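Local coordinates for protein beta-agarase D (Zobellia galactanivorans, PDB 4ASM) that cleaves the beta-1,4-linkages of agarose at random positions with retention of anomeric configuration, acting through the family GH16 catalytic domain described here, at residues W94-I98 with S337-M343; E72-K78 with T102-T106. All blocks are in the same frame, centred on the assembly; numbering follows the deposited sequence.

Interaction 1 of 2, residues W94-I98 with S337-M343; sequences WASRI and SPNAAEM
R97 reaches from the end of strand 90-96 to the backbone of P338, tying this strand of the GH16 beta-sandwich to the loop that leads into the short helix 340-343. Both terminal nitrogens close on one acceptor: NH1 of R97 lies 2.8 Å from P338 O and NH2 of R97 lies 2.9 Å from the same oxygen. The oxygen sits almost in the guanidinium plane, at its end, yet the two donors reach the carbonyl differently: NH2 is tilted about 20° from the carbonyl plane, whereas NH1 stands well above it. Neither bond is straight, as expected when two N-H groups converge on one atom. The arginine chain, bent at chi2 (-139°) and then extended through chi3, crosses the proline ring at about a right angle; CB of S337 lies at the guanidinium edge, 3.7 Å from NH2 of R97, and CD of P338 is in contact with the same nitrogen. NE of R97 has a partner of its own, OG1 of T118, so the group is pinned at both ends and its rotation is restricted.

M343 fills the other half of the contact. Its chain folds back at chi2 (-66°) and again at chi3, which brings the terminal methyl over the strand backbone, while its CG meets the guanidinium obliquely, 4.0 Å from NH1 of R97. Behind the gripped carbonyl, N339 and E342 form a capping box: N339 OD1 takes the amide of E342 nearly along the C=O axis, and E342 OE1 takes the amide of N339. A salt bridge to R175 anchors the same carboxylate oxygen. CE of M343 is equally close, at 3.6 Å, to A95 O and to S96 CA.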
# COMPACT_ATOMS: atom_id res chain seq x y z
N TRP A 94 -11.84 9.14 -4.94
CA TRP A 94 -11.46 9.63 -6.26
C TRP A 94 -10.52 10.80 -6.22
O TRP A 94 -10.16 11.30 -5.15
CB TRP A 94 -12.71 9.97 -7.08
CG TRP A 94 -13.56 11.07 -6.56
CD1 TRP A 94 -13.54 12.37 -6.97
CD2 TRP A 94 -14.60 10.97 -5.58
NE1 TRP A 94 -14.51 13.10 -6.30
CE2 TRP A 94 -15.17 12.26 -5.44
CE3 TRP A 94 -15.11 9.91 -4.81
CZ2 TRP A 94 -16.20 12.52 -4.54
CZ3 TRP A 94 -16.15 10.18 -3.90
CH2 TRP A 94 -16.68 11.48 -3.79
N ALA A 95 -10.10 11.21 -7.42
CA ALA A 95 -9.23 12.34 -7.60
C ALA A 95 -9.88 13.32 -8.57
O ALA A 95 -10.66 12.91 -9.43
CB ALA A 95 -7.90 11.86 -8.17
N SER A 96 -9.52 14.59 -8.42
CA SER A 96 -9.96 15.63 -9.34
C SER A 96 -8.95 16.76 -9.33
O SER A 96 -8.04 16.78 -8.49
CB SER A 96 -11.34 16.18 -8.94
OG SER A 96 -11.23 16.94 -7.74
N ARG A 97 -9.09 17.70 -10.27
CA ARG A 97 -8.25 18.89 -10.27
C ARG A 97 -9.11 20.13 -10.43
O ARG A 97 -10.11 20.12 -11.16
CB ARG A 97 -7.24 18.83 -11.42
CG ARG A 97 -6.23 17.69 -11.32
CD ARG A 97 -4.85 18.19 -11.71
NE ARG A 97 -3.81 17.16 -11.64
CZ ARG A 97 -3.45 16.39 -12.65
NH1 ARG A 97 -4.06 16.49 -13.83
NH2 ARG A 97 -2.46 15.52 -12.49
N ILE A 98 -8.68 21.20 -9.77
CA ILE A 98 -9.31 22.52 -9.90
C ILE A 98 -8.49 23.32 -10.92
O ILE A 98 -7.26 23.37 -10.80
CB ILE A 98 -9.33 23.24 -8.53
CG1 ILE A 98 -10.43 22.67 -7.62
CG2 ILE A 98 -9.50 24.76 -8.70
CD1 ILE A 98 -11.88 22.95 -8.06
N SER A 337 1.85 11.69 -13.86
CA SER A 337 0.53 12.05 -13.29
C SER A 337 -0.50 12.31 -14.37
O SER A 337 -0.13 12.68 -15.48
CB SER A 337 0.56 13.40 -12.54
OG SER A 337 1.67 13.59 -11.71
N PRO A 338 -1.79 12.22 -14.02
CA PRO A 338 -2.86 12.38 -15.02
C PRO A 338 -2.81 13.69 -15.79
O PRO A 338 -2.42 14.72 -15.25
CB PRO A 338 -4.14 12.31 -14.19
CG PRO A 338 -3.75 11.42 -13.05
CD PRO A 338 -2.36 11.87 -12.70
N ASN A 339 -3.20 13.61 -17.07
CA ASN A 339 -3.37 14.82 -17.84
C ASN A 339 -4.85 15.21 -17.93
O ASN A 339 -5.73 14.48 -17.47
CB ASN A 339 -2.74 14.68 -19.21
CG ASN A 339 -3.28 13.48 -20.01
OD1 ASN A 339 -4.50 13.26 -20.10
ND2 ASN A 339 -2.37 12.71 -20.63
N ALA A 340 -5.11 16.37 -18.52
CA ALA A 340 -6.48 16.89 -18.56
C ALA A 340 -7.45 15.97 -19.29
O ALA A 340 -8.58 15.77 -18.83
CB ALA A 340 -6.49 18.30 -19.15
N ALA A 341 -7.03 15.40 -20.42
CA ALA A 341 -7.89 14.49 -21.17
C ALA A 341 -8.28 13.27 -20.33
O ALA A 341 -9.44 12.87 -20.31
CB ALA A 341 -7.20 14.08 -22.50
N GLU A 342 -7.31 12.68 -19.63
CA GLU A 342 -7.58 11.54 -18.76
C GLU A 342 -8.53 11.90 -17.64
O GLU A 342 -9.39 11.11 -17.28
CB GLU A 342 -6.28 11.01 -18.18
CG GLU A 342 -5.40 10.28 -19.18
CD GLU A 342 -3.94 10.21 -18.76
OE1 GLU A 342 -3.57 10.82 -17.73
OE2 GLU A 342 -3.14 9.59 -19.48
N MET A 343 -8.37 13.10 -17.08
CA MET A 343 -9.21 13.57 -15.97
C MET A 343 -10.64 13.86 -16.40
O MET A 343 -11.51 14.02 -15.55
CB MET A 343 -8.60 14.81 -15.32
CG MET A 343 -7.50 14.52 -14.33
SD MET A 343 -8.02 13.62 -12.82
CE MET A 343 -9.71 14.13 -12.63

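Interaction 2 of 2, residues E72-K78 with T102-T106; sequences EGPGPTK and TKSFT
K103 of strand 102-106 lays its whole length across the turn of 72-78, a type II' beta turn running from P74 to T77 and closed by T77 N bonding to P74 O. The turn belongs to a loop that enters strand 77-79 of the GH16 beta-sandwich. With CG anti to the backbone N (chi1 176°) and the rest of the chain extended, the lysine reaches the carbonyls beyond P76. CB packs on P76, 3.8 Å from its CA; CG meets the same CA and approaches G75 O. CD runs between two carbonyls, G75 O and T77 O, and CE of K103 passes 3.6 Å from G75 O. At the tip, NZ of K103 donates to T77 O at 2.7 Å, approaching at a wide C=O...N angle of 158°. Two waters complete the grip: one, 2.8 Å from NZ of K103, donates to OE1 of E72, and the other accepts from NZ and donates to G73 O.

Two residues on, F105 covers the turn from the same strand. Its ring presents one face to G75, whose CA lies 4.0 Å from the ring centroid of F105 in a CH-pi contact offset toward the rim. P76 lies alongside, CD to CE1 of F105 at 3.7 Å, and A332 of helix 329-333 touches both residues. Were K103 an alanine, T77 O would probably lose this donor and the two waters their ammonium anchor, though CB could still rest on P76. The carboxylate of E72 stands off, OE1 4.8 Å from NZ of K103, so their attraction is likely to be relayed in part by the bridging water. The lysine charge is thus met by one carbonyl and two waters, a solvated anchorage of the strand on the turn.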
# COMPACT_ATOMS: atom_id res chain seq x y z
N GLU A 72 -1.11 16.79 4.11
CA GLU A 72 -2.08 16.78 3.03
C GLU A 72 -1.73 15.88 1.87
O GLU A 72 -2.45 15.84 0.89
CB GLU A 72 -2.45 18.21 2.59
CG GLU A 72 -3.27 18.99 3.65
CD GLU A 72 -3.84 20.29 3.09
OE1 GLU A 72 -3.07 21.10 2.55
OE2 GLU A 72 -5.08 20.50 3.21
N GLY A 73 -0.62 15.16 1.99
CA GLY A 73 -0.23 14.19 0.96
C GLY A 73 1.11 14.46 0.31
O GLY A 73 1.70 15.54 0.44
N PRO A 74 1.62 13.44 -0.40
CA PRO A 74 2.91 13.52 -1.07
C PRO A 74 2.79 14.29 -2.38
O PRO A 74 1.68 14.47 -2.91
CB PRO A 74 3.23 12.05 -1.34
CG PRO A 74 1.90 11.43 -1.57
CD PRO A 74 0.97 12.13 -0.60
N GLY A 75 3.92 14.70 -2.93
CA GLY A 75 3.89 15.34 -4.24
C GLY A 75 2.93 16.51 -4.29
O GLY A 75 2.81 17.26 -3.32
N PRO A 76 2.23 16.67 -5.42
CA PRO A 76 1.22 17.70 -5.53
C PRO A 76 -0.18 17.19 -5.10
O PRO A 76 -1.19 17.76 -5.51
CB PRO A 76 1.28 18.05 -7.02
CG PRO A 76 1.46 16.69 -7.65
CD PRO A 76 2.41 15.95 -6.71
N THR A 77 -0.23 16.13 -4.28
CA THR A 77 -1.51 15.66 -3.73
C THR A 77 -2.04 16.61 -2.66
O THR A 77 -1.29 17.10 -1.82
CB THR A 77 -1.34 14.30 -3.06
OG1 THR A 77 -0.75 13.39 -3.99
CG2 THR A 77 -2.69 13.72 -2.56
N LYS A 78 -3.35 16.88 -2.72
CA LYS A 78 -4.04 17.50 -1.58
C LYS A 78 -5.23 16.62 -1.21
O LYS A 78 -6.24 16.58 -1.92
CB LYS A 78 -4.50 18.92 -1.87
CG LYS A 78 -5.05 19.60 -0.58
CD LYS A 78 -6.06 20.70 -0.87
CE LYS A 78 -7.41 20.13 -1.30
NZ LYS A 78 -8.47 21.20 -1.34
N THR A 102 -2.20 24.67 -8.30
CA THR A 102 -0.90 24.00 -8.34
C THR A 102 -0.38 23.72 -6.93
O THR A 102 -0.87 24.30 -5.94
CB THR A 102 0.16 24.87 -9.09
OG1 THR A 102 0.35 26.09 -8.38
CG2 THR A 102 -0.30 25.18 -10.50
N LYS A 103 0.60 22.83 -6.82
CA LYS A 103 1.21 22.54 -5.54
C LYS A 103 2.70 22.30 -5.71
O LYS A 103 3.11 21.64 -6.66
CB LYS A 103 0.55 21.33 -4.83
CG LYS A 103 1.23 20.93 -3.51
CD LYS A 103 0.35 20.04 -2.66
CE LYS A 103 1.00 19.66 -1.33
NZ LYS A 103 0.00 18.99 -0.46
N SER A 104 3.46 22.84 -4.75
CA SER A 104 4.91 22.71 -4.71
C SER A 104 5.32 21.57 -3.79
O SER A 104 4.68 21.30 -2.75
CB SER A 104 5.52 24.03 -4.22
OG SER A 104 6.89 23.88 -3.94
N PHE A 105 6.39 20.88 -4.17
CA PHE A 105 6.97 19.81 -3.38
C PHE A 105 8.46 19.72 -3.74
O PHE A 105 8.89 20.25 -4.77
CB PHE A 105 6.27 18.47 -3.64
CG PHE A 105 6.28 18.05 -5.11
CD1 PHE A 105 5.32 18.52 -5.99
CD2 PHE A 105 7.23 17.16 -5.58
CE1 PHE A 105 5.35 18.14 -7.35
CE2 PHE A 105 7.26 16.77 -6.92
CZ PHE A 105 6.32 17.26 -7.80
N THR A 106 9.21 19.03 -2.89
CA THR A 106 10.64 18.88 -3.10
C THR A 106 10.89 17.81 -4.16
O THR A 106 10.48 16.64 -4.00
CB THR A 106 11.35 18.56 -1.79
OG1 THR A 106 11.07 19.65 -0.89
CG2 THR A 106 12.85 18.46 -2.01
O HOH W 1 -1.61 21.16 0.37
O HOH W 2 1.35 17.96 1.78

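How the interactions relate
Interactions 1 and 2 have centres about 14 Å apart on the same side of the chain's centre. Strands 90-96 and 102-106 follow each other in sequence, so the short link between them joins the contacts, and strand 112-125 pairs with both and with 77-79. T118 of that strand serves both: its side chain receives R97, and its backbone bonds to P76 and K78. D327 is another shared partner, binding S337 through its side chain and T77 through its backbone. Both contacts approach the probable substrate site: S96 lies about 3 Å from H83 and T77 about 4 Å from E326, measured between side chains, both inferred substrate binders by similarity.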